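Local coordinates for Non-structural polyprotein (Sindbis virus, PDB 4GUA) that carries the nsP2 cysteine protease that probably cleaves the viral replication polyprotein, joined uncleaved to the macro and zinc-binding domains of nsP3, at residues A283-F288 against R318-H323; F288-A293 against A473-D478; I308-D313 against G341-Y346; G335-V340 against L437-N442. All coordinates share one frame; numbering follows the deposited sequence.

Contact 1 of 4, residues A283-F288 against R318-H323; sequences ALARKF and RQFTPH
R318 and F320 bring a buried contact, part polar and part apolar, to the C-terminal end of helix 275-286 in the methyltransferase-like domain of nsP2. They belong to the loop between strand 305-312 and helix 323-333, and they meet A285, R286 and F288. R318 NE donates to R286 O at 3.1 Å, with an N-H...O angle of 166°. The oxygen lies close to the guanidinium plane, whereas the donor stands 46° out of the carbonyl plane and so is not aimed at a lone pair. Bends at chi2 and chi3 fold the R318 chain back over this helix end, where the carbonyls probably favour a positive charge. F288 O sits 2.9 Å above one face of the guanidinium and gives no hydrogen bond. The charge is paired by a salt bridge from R318 NH2 to D313. With CG anti to the backbone N (chi1 172°), F320 presents a ring face to A285. A285 CB rests 3.6 Å from the ring centroid, a CH-pi contact over the face, and R286 CG touches F320 CB. Around this pair, A285 also packs on F309 of strand 305-312, V291 of strand 288-294 touches both A285 and F320, and helix 237-257 packs against L284.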
loop_
_atom_site.group_PDB
_atom_site.type_symbol
_atom_site.label_atom_id
_atom_site.label_comp_id
_atom_site.label_asym_id
_atom_site.label_seq_id
_atom_site.Cartn_x
_atom_site.Cartn_y
_atom_site.Cartn_z
ATOM N N ALA A 283 -0.099 -6.254 4.500
ATOM C CA ALA A 283 -0.069 -6.974 5.771
ATOM C C ALA A 283 1.331 -7.516 6.024
ATOM O O ALA A 283 1.846 -7.470 7.140
ATOM C CB ALA A 283 -1.070 -8.107 5.751
ATOM N N LEU A 284 1.946 -8.015 4.961
ATOM C CA LEU A 284 3.266 -8.614 5.038
ATOM C C LEU A 284 4.281 -7.535 5.377
ATOM O O LEU A 284 5.183 -7.740 6.185
ATOM C CB LEU A 284 3.602 -9.270 3.700
ATOM C CG LEU A 284 4.840 -10.157 3.650
ATOM C CD1 LEU A 284 4.872 -11.163 4.785
ATOM C CD2 LEU A 284 4.853 -10.868 2.322
ATOM N N ALA A 285 4.107 -6.376 4.759
ATOM C CA ALA A 285 5.023 -5.258 4.924
ATOM C C ALA A 285 4.944 -4.704 6.342
ATOM O O ALA A 285 5.930 -4.208 6.879
ATOM C CB ALA A 285 4.697 -4.172 3.924
ATOM N N ARG A 286 3.762 -4.769 6.942
ATOM C CA ARG A 286 3.582 -4.244 8.285
ATOM C C ARG A 286 4.561 -4.920 9.261
ATOM O O ARG A 286 4.915 -4.353 10.299
ATOM C CB ARG A 286 2.129 -4.429 8.764
ATOM C CG ARG A 286 1.437 -3.100 9.021
ATOM C CD ARG A 286 0.006 -3.170 9.581
ATOM N NE ARG A 286 -0.717 -4.431 9.422
ATOM C CZ ARG A 286 -1.493 -4.734 8.383
ATOM N NH1 ARG A 286 -1.627 -3.889 7.368
ATOM N NH2 ARG A 286 -2.123 -5.899 8.348
ATOM N N LYS A 287 5.000 -6.130 8.922
ATOM C CA LYS A 287 5.885 -6.905 9.793
ATOM C C LYS A 287 7.367 -6.521 9.709
ATOM O O LYS A 287 8.182 -7.038 10.479
ATOM C CB LYS A 287 5.751 -8.395 9.477
ATOM C CG LYS A 287 4.361 -8.947 9.682
ATOM C CD LYS A 287 4.282 -10.423 9.339
ATOM C CE LYS A 287 2.856 -10.945 9.483
ATOM N NZ LYS A 287 2.297 -10.718 10.839
ATOM N N PHE A 288 7.718 -5.631 8.782
ATOM C CA PHE A 288 9.125 -5.293 8.533
ATOM C C PHE A 288 9.394 -3.805 8.663
ATOM O O PHE A 288 8.500 -2.982 8.473
ATOM C CB PHE A 288 9.553 -5.756 7.140
ATOM C CG PHE A 288 9.566 -7.246 6.972
ATOM C CD1 PHE A 288 8.394 -7.938 6.699
ATOM C CD2 PHE A 288 10.752 -7.953 7.071
ATOM C CE1 PHE A 288 8.403 -9.313 6.542
ATOM C CE2 PHE A 288 10.770 -9.327 6.913
ATOM C CZ PHE A 288 9.595 -10.009 6.650
ATOM N N ARG A 318 2.561 -1.124 13.524
ATOM C CA ARG A 318 3.277 -0.393 12.475
ATOM C C ARG A 318 2.293 0.122 11.432
ATOM O O ARG A 318 1.464 -0.633 10.927
ATOM C CB ARG A 318 4.313 -1.276 11.791
ATOM C CG ARG A 318 4.769 -0.743 10.431
ATOM C CD ARG A 318 6.273 -0.708 10.345
ATOM N NE ARG A 318 6.812 -1.988 10.777
ATOM C CZ ARG A 318 7.919 -2.145 11.492
ATOM N NH1 ARG A 318 8.652 -1.105 11.863
ATOM N NH2 ARG A 318 8.303 -3.358 11.833
ATOM N N GLN A 319 2.391 1.403 11.093
ATOM C CA GLN A 319 1.477 1.971 10.117
ATOM C C GLN A 319 2.176 2.071 8.776
ATOM O O GLN A 319 2.997 2.962 8.561
ATOM C CB GLN A 319 1.007 3.346 10.585
ATOM C CG GLN A 319 0.240 3.287 11.893
ATOM C CD GLN A 319 -0.156 4.651 12.429
ATOM O OE1 GLN A 319 0.527 5.653 12.207
ATOM N NE2 GLN A 319 -1.268 4.691 13.155
ATOM N N PHE A 320 1.804 1.178 7.860
ATOM C CA PHE A 320 2.446 1.094 6.553
ATOM C C PHE A 320 1.570 1.722 5.478
ATOM O O PHE A 320 0.364 1.496 5.444
ATOM C CB PHE A 320 2.739 -0.364 6.192
ATOM C CG PHE A 320 3.221 -0.553 4.780
ATOM C CD1 PHE A 320 4.578 -0.484 4.480
ATOM C CD2 PHE A 320 2.320 -0.792 3.750
ATOM C CE1 PHE A 320 5.029 -0.650 3.178
ATOM C CE2 PHE A 320 2.764 -0.959 2.445
ATOM C CZ PHE A 320 4.122 -0.886 2.159
ATOM N N THR A 321 2.182 2.512 4.602
ATOM C CA THR A 321 1.475 3.073 3.459
ATOM C C THR A 321 2.311 2.848 2.206
ATOM O O THR A 321 3.535 2.928 2.263
ATOM C CB THR A 321 1.180 4.571 3.667
ATOM O OG1 THR A 321 2.408 5.309 3.741
ATOM C CG2 THR A 321 0.391 4.779 4.954
ATOM N N PRO A 322 1.656 2.527 1.075
ATOM C CA PRO A 322 2.445 2.141 -0.096
ATOM C C PRO A 322 2.912 3.294 -0.982
ATOM O O PRO A 322 2.986 3.113 -2.196
ATOM C CB PRO A 322 1.452 1.293 -0.887
ATOM C CG PRO A 322 0.139 1.971 -0.618
ATOM C CD PRO A 322 0.208 2.431 0.818
ATOM N N HIS A 323 3.302 4.421 -0.406
ATOM C CA HIS A 323 3.697 5.563 -1.217
ATOM C C HIS A 323 5.026 5.229 -1.859
ATOM O O HIS A 323 5.189 5.276 -3.082
ATOM C CB HIS A 323 3.802 6.814 -0.360
ATOM C CG HIS A 323 2.499 7.236 0.243
ATOM N ND1 HIS A 323 1.969 6.640 1.368
ATOM C CD2 HIS A 323 1.626 8.206 -0.116
ATOM C CE1 HIS A 323 0.820 7.218 1.670
ATOM N NE2 HIS A 323 0.590 8.172 0.786
#

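Contact 2 of 4, residues F288-A293 against A473-D478; sequences FVRVSA and ALDRTD
R290 reaches across to D475 because its CG is anti to the carbonyl carbon (chi1 -72°) and its chain runs extended from CG to NE, while S292 OG, anti to the backbone N (chi1 -167°), turns to D478. The R290 guanidinium lies with one face over the D475 backbone, CA standing 3.5 Å above its plane, and with T477 O in plane at its edge, 2.9 Å from NH1. R290 NH2 and D475 OD1 form a long salt bridge of 3.8 Å. Here the two planes are 54° apart and no N-H points at the oxygen, leaving attraction of charge alone. D475 has stronger partners in the Y346 hydroxyl and K501. The contact joins two folds. Strand 288-294 edges the seven-stranded methyltransferase-like sheet, with V289 and R290 forming a classic beta bulge opposite R310. The type I turn L474-T477 follows helix 463-474 of the macro domain fold, and T477 OG1 braces it by donating to L474 O at 3.0 Å. R476, bent at chi2, brings its guanidinium back to the strand, NH1 lying 3.9 Å from V291 CG1. At the far end S292 OG donates to D478 OD1 at 2.9 Å, meeting it on the syn side and somewhat out of the carboxylate plane.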
loop_
_atom_site.group_PDB
_atom_site.type_symbol
_atom_site.label_atom_id
_atom_site.label_comp_id
_atom_site.label_asym_id
_atom_site.label_seq_id
_atom_site.Cartn_x
_atom_site.Cartn_y
_atom_site.Cartn_z
ATOM N N PHE A 288 7.718 -5.631 8.782
ATOM C CA PHE A 288 9.125 -5.293 8.533
ATOM C C PHE A 288 9.394 -3.805 8.663
ATOM O O PHE A 288 8.500 -2.982 8.473
ATOM C CB PHE A 288 9.553 -5.756 7.140
ATOM C CG PHE A 288 9.566 -7.246 6.972
ATOM C CD1 PHE A 288 8.394 -7.938 6.699
ATOM C CD2 PHE A 288 10.752 -7.953 7.071
ATOM C CE1 PHE A 288 8.403 -9.313 6.542
ATOM C CE2 PHE A 288 10.770 -9.327 6.913
ATOM C CZ PHE A 288 9.595 -10.009 6.650
ATOM N N VAL A 289 10.640 -3.470 8.980
ATOM C CA VAL A 289 11.056 -2.080 9.134
ATOM C C VAL A 289 11.012 -1.355 7.790
ATOM O O VAL A 289 10.504 -0.237 7.690
ATOM C CB VAL A 289 12.492 -1.991 9.696
ATOM C CG1 VAL A 289 12.904 -0.548 9.869
ATOM C CG2 VAL A 289 12.588 -2.711 11.025
ATOM N N ARG A 290 11.537 -2.013 6.759
ATOM C CA ARG A 290 11.564 -1.467 5.405
ATOM C C ARG A 290 11.058 -2.487 4.399
ATOM O O ARG A 290 11.132 -3.697 4.625
ATOM C CB ARG A 290 12.985 -1.115 4.980
ATOM C CG ARG A 290 13.619 0.091 5.621
ATOM C CD ARG A 290 14.979 0.277 4.980
ATOM N NE ARG A 290 15.748 1.383 5.532
ATOM C CZ ARG A 290 15.747 2.617 5.051
ATOM N NH1 ARG A 290 14.997 2.937 4.003
ATOM N NH2 ARG A 290 16.502 3.539 5.633
ATOM N N VAL A 291 10.546 -1.995 3.280
ATOM C CA VAL A 291 10.304 -2.852 2.135
ATOM C C VAL A 291 10.537 -2.062 0.852
ATOM O O VAL A 291 10.088 -0.921 0.719
ATOM C CB VAL A 291 8.887 -3.482 2.161
ATOM C CG1 VAL A 291 7.829 -2.428 2.391
ATOM C CG2 VAL A 291 8.618 -4.244 0.873
ATOM N N SER A 292 11.247 -2.689 -0.083
ATOM C CA SER A 292 11.576 -2.098 -1.370
ATOM C C SER A 292 11.368 -3.164 -2.435
ATOM O O SER A 292 10.738 -4.187 -2.172
ATOM C CB SER A 292 13.019 -1.602 -1.394
ATOM O OG SER A 292 13.244 -0.761 -2.518
ATOM N N ALA A 293 11.837 -2.894 -3.649
ATOM C CA ALA A 293 11.696 -3.825 -4.764
ATOM C C ALA A 293 12.898 -3.747 -5.690
ATOM O O ALA A 293 13.664 -2.779 -5.666
ATOM C CB ALA A 293 10.431 -3.525 -5.541
ATOM N N ALA A 473 9.665 8.961 8.234
ATOM C CA ALA A 473 9.498 9.383 6.853
ATOM C C ALA A 473 10.516 8.727 5.913
ATOM O O ALA A 473 10.156 8.267 4.830
ATOM C CB ALA A 473 9.599 10.901 6.757
ATOM N N LEU A 474 11.782 8.694 6.324
ATOM C CA LEU A 474 12.870 8.322 5.418
ATOM C C LEU A 474 13.209 6.834 5.381
ATOM O O LEU A 474 14.029 6.408 4.572
ATOM C CB LEU A 474 14.123 9.148 5.725
ATOM C CG LEU A 474 14.012 10.592 5.234
ATOM C CD1 LEU A 474 15.020 11.485 5.915
ATOM C CD2 LEU A 474 14.208 10.639 3.730
ATOM N N ASP A 475 12.589 6.045 6.249
ATOM C CA ASP A 475 12.644 4.595 6.105
ATOM C C ASP A 475 11.871 4.228 4.841
ATOM O O ASP A 475 12.068 3.170 4.242
ATOM C CB ASP A 475 12.009 3.912 7.313
ATOM C CG ASP A 475 12.878 3.984 8.552
ATOM O OD1 ASP A 475 14.040 4.436 8.445
ATOM O OD2 ASP A 475 12.393 3.584 9.635
ATOM N N ARG A 476 11.005 5.151 4.440
ATOM C CA ARG A 476 10.106 4.988 3.307
ATOM C C ARG A 476 10.760 5.458 2.006
ATOM O O ARG A 476 10.067 5.775 1.044
ATOM C CB ARG A 476 8.787 5.715 3.567
ATOM C CG ARG A 476 7.748 4.893 4.331
ATOM C CD ARG A 476 8.070 3.414 4.353
ATOM N NE ARG A 476 7.361 2.695 5.409
ATOM C CZ ARG A 476 7.460 1.385 5.605
ATOM N NH1 ARG A 476 8.213 0.647 4.806
ATOM N NH2 ARG A 476 6.797 0.806 6.589
ATOM N N THR A 477 12.082 5.630 2.024
ATOM C CA THR A 477 12.839 5.848 0.791
ATOM C C THR A 477 13.922 4.778 0.591
ATOM O O THR A 477 14.143 3.930 1.454
ATOM C CB THR A 477 13.544 7.220 0.804
ATOM O OG1 THR A 477 14.616 7.206 1.756
ATOM C CG2 THR A 477 12.566 8.330 1.149
ATOM N N ASP A 478 14.586 4.823 -0.560
ATOM C CA ASP A 478 15.742 3.971 -0.839
ATOM C C ASP A 478 17.072 4.698 -0.631
ATOM O O ASP A 478 18.130 4.160 -0.927
ATOM C CB ASP A 478 15.669 3.428 -2.261
ATOM C CG ASP A 478 14.582 2.388 -2.426
ATOM O OD1 ASP A 478 14.306 1.661 -1.448
ATOM O OD2 ASP A 478 14.001 2.302 -3.530
#

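Contact 3 of 4, residues I308-D313 against G341-Y346; sequences IFRQLD and GAAPSY
R310 spreads its guanidinium against the methyl group of A343, whose CB stands 3.5 Å above one face, displaced toward the rim. The opposite face rests on I308 CG2 of its own strand, so the flat group is sandwiched between two aliphatic surfaces. Strand 305-312 is the second from the edge of the seven-stranded, methyltransferase-like sheet of nsP2, paired antiparallel with edge strand 288-294. Segment 341-346 is the linker leading into strand 346-349, the first of the macro domain sheet. It carries the sequence GAAPSY, in which alphavirus processing separates nsP2 from nsP3 between the two alanines, A342 and A343. The contact therefore lays the uncleaved junction along the nsP2 sheet. A fully stretched chain carries the R310 guanidinium off the strand, far enough to meet the linker backbone. Its NH2 donates to G341 O at 2.7 Å, with an N-H...O angle of 150°. The approach is steep, the nitrogen being 69° out of the carbonyl plane. G341 and A342 are poorly ordered, so the bond does not hold this part of the linker rigidly. Further along, Y346 packs on helix 463-474. Beside the arginine, the extended I308 side chain ends with CD1 3.8 Å from G341 CA.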
loop_
_atom_site.group_PDB
_atom_site.type_symbol
_atom_site.label_atom_id
_atom_site.label_comp_id
_atom_site.label_asym_id
_atom_site.label_seq_id
_atom_site.Cartn_x
_atom_site.Cartn_y
_atom_site.Cartn_z
ATOM N N ILE A 308 11.522 -7.014 -1.571
ATOM C CA ILE A 308 12.492 -7.147 -0.493
ATOM C C ILE A 308 11.969 -6.565 0.824
ATOM O O ILE A 308 11.876 -5.358 0.985
ATOM C CB ILE A 308 13.791 -6.425 -0.898
ATOM C CG1 ILE A 308 14.291 -6.996 -2.228
ATOM C CG2 ILE A 308 14.852 -6.567 0.179
ATOM C CD1 ILE A 308 15.384 -6.197 -2.878
ATOM N N PHE A 309 11.626 -7.440 1.761
ATOM C CA PHE A 309 11.213 -7.042 3.104
ATOM C C PHE A 309 12.412 -7.150 4.052
ATOM O O PHE A 309 12.983 -8.227 4.206
ATOM C CB PHE A 309 10.083 -7.961 3.591
ATOM C CG PHE A 309 8.889 -7.993 2.677
ATOM C CD1 PHE A 309 8.863 -8.831 1.576
ATOM C CD2 PHE A 309 7.786 -7.192 2.919
ATOM C CE1 PHE A 309 7.759 -8.862 0.724
ATOM C CE2 PHE A 309 6.679 -7.221 2.074
ATOM C CZ PHE A 309 6.669 -8.057 0.978
ATOM N N ARG A 310 12.785 -6.047 4.700
ATOM C CA ARG A 310 14.017 -6.007 5.491
ATOM C C ARG A 310 13.762 -5.882 6.992
ATOM O O ARG A 310 12.991 -5.020 7.425
ATOM C CB ARG A 310 14.874 -4.817 5.064
ATOM C CG ARG A 310 15.446 -4.896 3.671
ATOM C CD ARG A 310 16.313 -3.677 3.382
ATOM N NE ARG A 310 16.689 -3.606 1.977
ATOM C CZ ARG A 310 17.614 -4.377 1.418
ATOM N NH1 ARG A 310 18.259 -5.283 2.147
ATOM N NH2 ARG A 310 17.897 -4.251 0.132
ATOM N N GLN A 311 14.472 -6.694 7.779
ATOM C CA GLN A 311 14.396 -6.627 9.237
ATOM C C GLN A 311 13.026 -6.931 9.835
ATOM O O GLN A 311 12.275 -6.013 10.182
ATOM C CB GLN A 311 14.872 -5.270 9.737
ATOM C CG GLN A 311 16.331 -4.996 9.489
ATOM C CD GLN A 311 16.741 -3.653 10.048
ATOM O OE1 GLN A 311 17.497 -3.577 11.011
ATOM N NE2 GLN A 311 16.228 -2.579 9.448
ATOM N N LEU A 312 12.696 -8.218 9.931
ATOM C CA LEU A 312 11.409 -8.635 10.480
ATOM C C LEU A 312 11.388 -8.490 11.990
ATOM O O LEU A 312 12.146 -9.157 12.685
ATOM C CB LEU A 312 11.205 -10.120 10.170
ATOM C CG LEU A 312 10.131 -10.870 10.967
ATOM C CD1 LEU A 312 8.754 -10.543 10.432
ATOM C CD2 LEU A 312 10.381 -12.364 10.920
ATOM N N ASP A 313 10.550 -7.586 12.493
ATOM C CA ASP A 313 10.158 -7.583 13.902
ATOM C C ASP A 313 8.713 -8.058 14.135
ATOM O O ASP A 313 8.253 -8.149 15.280
ATOM C CB ASP A 313 10.395 -6.210 14.527
ATOM C CG ASP A 313 9.610 -5.115 13.844
ATOM O OD1 ASP A 313 8.670 -5.436 13.086
ATOM O OD2 ASP A 313 9.938 -3.926 14.056
ATOM N N GLY A 341 18.987 -4.428 -4.647
ATOM C CA GLY A 341 18.820 -4.715 -3.229
ATOM C C GLY A 341 19.937 -4.346 -2.262
ATOM O O GLY A 341 20.099 -5.027 -1.246
ATOM N N ALA A 342 20.732 -3.320 -2.565
ATOM C CA ALA A 342 21.625 -2.773 -1.547
ATOM C C ALA A 342 20.750 -2.032 -0.526
ATOM O O ALA A 342 19.735 -1.421 -0.883
ATOM C CB ALA A 342 22.644 -1.849 -2.158
ATOM N N ALA A 343 21.166 -2.066 0.735
ATOM C CA ALA A 343 20.322 -1.631 1.848
ATOM C C ALA A 343 20.628 -0.226 2.333
ATOM O O ALA A 343 21.751 0.048 2.756
ATOM C CB ALA A 343 20.442 -2.608 2.998
ATOM N N PRO A 344 19.636 0.679 2.264
ATOM C CA PRO A 344 19.906 2.059 2.682
ATOM C C PRO A 344 20.358 2.130 4.137
ATOM O O PRO A 344 20.004 1.259 4.936
ATOM C CB PRO A 344 18.547 2.757 2.512
ATOM C CG PRO A 344 17.736 1.855 1.653
ATOM C CD PRO A 344 18.215 0.474 1.937
ATOM N N SER A 345 21.132 3.160 4.469
ATOM C CA SER A 345 21.650 3.323 5.822
ATOM C C SER A 345 21.668 4.781 6.280
ATOM O O SER A 345 21.628 5.708 5.471
ATOM C CB SER A 345 23.058 2.743 5.903
ATOM O OG SER A 345 23.873 3.280 4.881
ATOM N N TYR A 346 21.728 4.963 7.594
ATOM C CA TYR A 346 21.862 6.281 8.190
ATOM C C TYR A 346 23.290 6.478 8.697
ATOM O O TYR A 346 23.943 5.531 9.131
ATOM C CB TYR A 346 20.882 6.434 9.351
ATOM C CG TYR A 346 19.418 6.451 8.957
ATOM C CD1 TYR A 346 18.697 5.271 8.823
ATOM C CD2 TYR A 346 18.746 7.656 8.744
ATOM C CE1 TYR A 346 17.353 5.290 8.474
ATOM C CE2 TYR A 346 17.404 7.684 8.396
ATOM C CZ TYR A 346 16.714 6.500 8.264
ATOM O OH TYR A 346 15.383 6.522 7.920
#

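Contact 4 of 4, residues G335-V340 against L437-N442; sequences GTRDGV and LVNEHN
N442 OD1 lies over one face of the R337 guanidinium, 3.4 Å from NH1. The angle is too poor for a hydrogen bond, and the pair is better described as a stack, with the amide and guanidinium planes only 24° apart. The N442 side chain is set for it by a CG anti to the backbone N (chi1 -164°), which carries the amide alongside the extended R337 chain, with ND2 3.6 Å from R337 CG. ND2 also comes within 3.8 Å of D338 OD1, though the carboxylate has its salt bridge with K444. R337 points its guanidinium edge at the end of helix 420-440, a region of carbonyl oxygens likely to attract a cation, although its exact position against N439 O is doubtful in the model. That helix closes with a Schellman motif in which N442, at positive phi, is the C-prime residue. G335 serves likewise at the end of helix 323-333, so the loop that follows one helix end packs on the end of the other. R337 also packs on C327, V328 and S331 of helix 323-333 and forms a weak, long ion pair with D478, while N439 donates to R476 O in the turn after helix 463-474.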
loop_
_atom_site.group_PDB
_atom_site.type_symbol
_atom_site.label_atom_id
_atom_site.label_comp_id
_atom_site.label_asym_id
_atom_site.label_seq_id
_atom_site.Cartn_x
_atom_site.Cartn_y
_atom_site.Cartn_z
ATOM N N GLY A 335 11.170 1.704 -16.468
ATOM C CA GLY A 335 12.559 1.838 -16.874
ATOM C C GLY A 335 13.317 2.965 -16.187
ATOM O O GLY A 335 14.549 3.022 -16.236
ATOM N N THR A 336 12.583 3.842 -15.513
ATOM C CA THR A 336 13.166 5.018 -14.875
ATOM C C THR A 336 14.159 4.692 -13.761
ATOM O O THR A 336 15.009 5.516 -13.425
ATOM C CB THR A 336 12.037 5.903 -14.276
ATOM O OG1 THR A 336 11.438 6.683 -15.318
ATOM C CG2 THR A 336 12.563 6.839 -13.184
ATOM N N ARG A 337 14.076 3.488 -13.206
ATOM C CA ARG A 337 14.921 3.127 -12.073
ATOM C C ARG A 337 15.650 1.814 -12.227
ATOM O O ARG A 337 15.532 1.144 -13.250
ATOM C CB ARG A 337 14.082 3.043 -10.806
ATOM C CG ARG A 337 13.733 4.350 -10.198
ATOM C CD ARG A 337 13.017 4.066 -8.925
ATOM N NE ARG A 337 12.544 5.279 -8.291
ATOM C CZ ARG A 337 12.693 5.546 -7.002
ATOM N NH1 ARG A 337 13.302 4.686 -6.188
ATOM N NH2 ARG A 337 12.223 6.683 -6.528
ATOM N N ASP A 338 16.360 1.420 -11.171
ATOM C CA ASP A 338 17.294 0.322 -11.313
ATOM C C ASP A 338 16.435 -0.962 -11.316
ATOM O O ASP A 338 16.313 -1.589 -12.366
ATOM C CB ASP A 338 18.411 0.351 -10.243
ATOM C CG ASP A 338 18.622 1.746 -9.621
ATOM O OD1 ASP A 338 18.267 2.759 -10.253
ATOM O OD2 ASP A 338 19.154 1.824 -8.491
ATOM N N GLY A 339 15.807 -1.357 -10.204
ATOM C CA GLY A 339 16.228 -1.027 -8.853
ATOM C C GLY A 339 17.068 -2.219 -8.420
ATOM O O GLY A 339 17.168 -3.166 -9.198
ATOM N N VAL A 340 17.662 -2.211 -7.224
ATOM C CA VAL A 340 18.454 -3.370 -6.764
ATOM C C VAL A 340 18.609 -3.295 -5.237
ATOM O O VAL A 340 18.400 -2.241 -4.627
ATOM C CB VAL A 340 19.854 -3.533 -7.486
ATOM C CG1 VAL A 340 20.296 -5.016 -7.552
ATOM C CG2 VAL A 340 19.793 -3.062 -8.918
ATOM N N LEU A 437 9.844 13.728 -2.347
ATOM C CA LEU A 437 10.755 14.243 -3.367
ATOM C C LEU A 437 11.911 13.291 -3.651
ATOM O O LEU A 437 12.293 13.092 -4.810
ATOM C CB LEU A 437 11.288 15.610 -2.942
ATOM C CG LEU A 437 10.247 16.723 -3.074
ATOM C CD1 LEU A 437 10.709 18.009 -2.396
ATOM C CD2 LEU A 437 9.931 16.972 -4.546
ATOM N N VAL A 438 12.473 12.717 -2.589
ATOM C CA VAL A 438 13.586 11.785 -2.716
ATOM C C VAL A 438 13.173 10.621 -3.604
ATOM O O VAL A 438 13.904 10.221 -4.514
ATOM C CB VAL A 438 14.031 11.252 -1.346
ATOM C CG1 VAL A 438 14.868 9.985 -1.500
ATOM C CG2 VAL A 438 14.807 12.316 -0.602
ATOM N N ASN A 439 11.977 10.104 -3.358
ATOM C CA ASN A 439 11.479 8.988 -4.139
ATOM C C ASN A 439 11.134 9.393 -5.563
ATOM O O ASN A 439 11.468 8.689 -6.506
ATOM C CB ASN A 439 10.263 8.371 -3.461
ATOM C CG ASN A 439 10.632 7.630 -2.210
ATOM O OD1 ASN A 439 11.758 7.149 -2.078
ATOM N ND2 ASN A 439 9.690 7.514 -1.284
ATOM N N GLU A 440 10.500 10.547 -5.725
ATOM C CA GLU A 440 10.021 10.969 -7.032
ATOM C C GLU A 440 11.195 11.255 -7.973
ATOM O O GLU A 440 11.110 11.013 -9.176
ATOM C CB GLU A 440 9.126 12.207 -6.895
ATOM C CG GLU A 440 7.744 11.920 -6.314
ATOM C CD GLU A 440 7.001 13.187 -5.876
ATOM O OE1 GLU A 440 7.539 14.300 -6.090
ATOM O OE2 GLU A 440 5.887 13.068 -5.305
ATOM N N HIS A 441 12.284 11.789 -7.424
ATOM C CA HIS A 441 13.472 12.096 -8.219
ATOM C C HIS A 441 14.581 11.054 -8.140
ATOM O O HIS A 441 15.675 11.279 -8.645
ATOM C CB HIS A 441 13.985 13.485 -7.870
ATOM C CG HIS A 441 13.041 14.569 -8.281
ATOM N ND1 HIS A 441 12.090 15.088 -7.431
ATOM C CD2 HIS A 441 12.871 15.199 -9.466
ATOM C CE1 HIS A 441 11.388 16.008 -8.069
ATOM N NE2 HIS A 441 11.842 16.094 -9.305
ATOM N N ASN A 442 14.300 9.937 -7.477
ATOM C CA ASN A 442 15.275 8.864 -7.294
ATOM C C ASN A 442 16.610 9.367 -6.766
ATOM O O ASN A 442 17.669 9.032 -7.292
ATOM C CB ASN A 442 15.502 8.098 -8.591
ATOM C CG ASN A 442 16.178 6.763 -8.355
ATOM O OD1 ASN A 442 16.180 6.251 -7.236
ATOM N ND2 ASN A 442 16.767 6.201 -9.402
#

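Overall arrangement
Contact 1 lies within the methyltransferase-like part of nsP2, contacts 2 and 4 bridge from the nsP2 side to the macro domain fold of nsP3, and contact 3 holds the linker between them. Contacts 1, 2 and 3 gather round neighbouring strands 288-294 and 305-312, with centres 7 to 13 Å apart; contacts 1 and 2 share F288, and the D313-R318 salt bridge ties contact 3 to contact 1. Contact 4, at helix 420-440, is centred 13 Å from contact 2, 16 Å from contact 3 and 20 Å from contact 1. In sequence, contacts 1 and 3 interlock, and the long loop spanned by contact 2 contains contacts 3 and 4 entirely. The junction linker, whose adjoining halves belong to contacts 4 and 3, is thus held from both domains, consistent with a compact precursor.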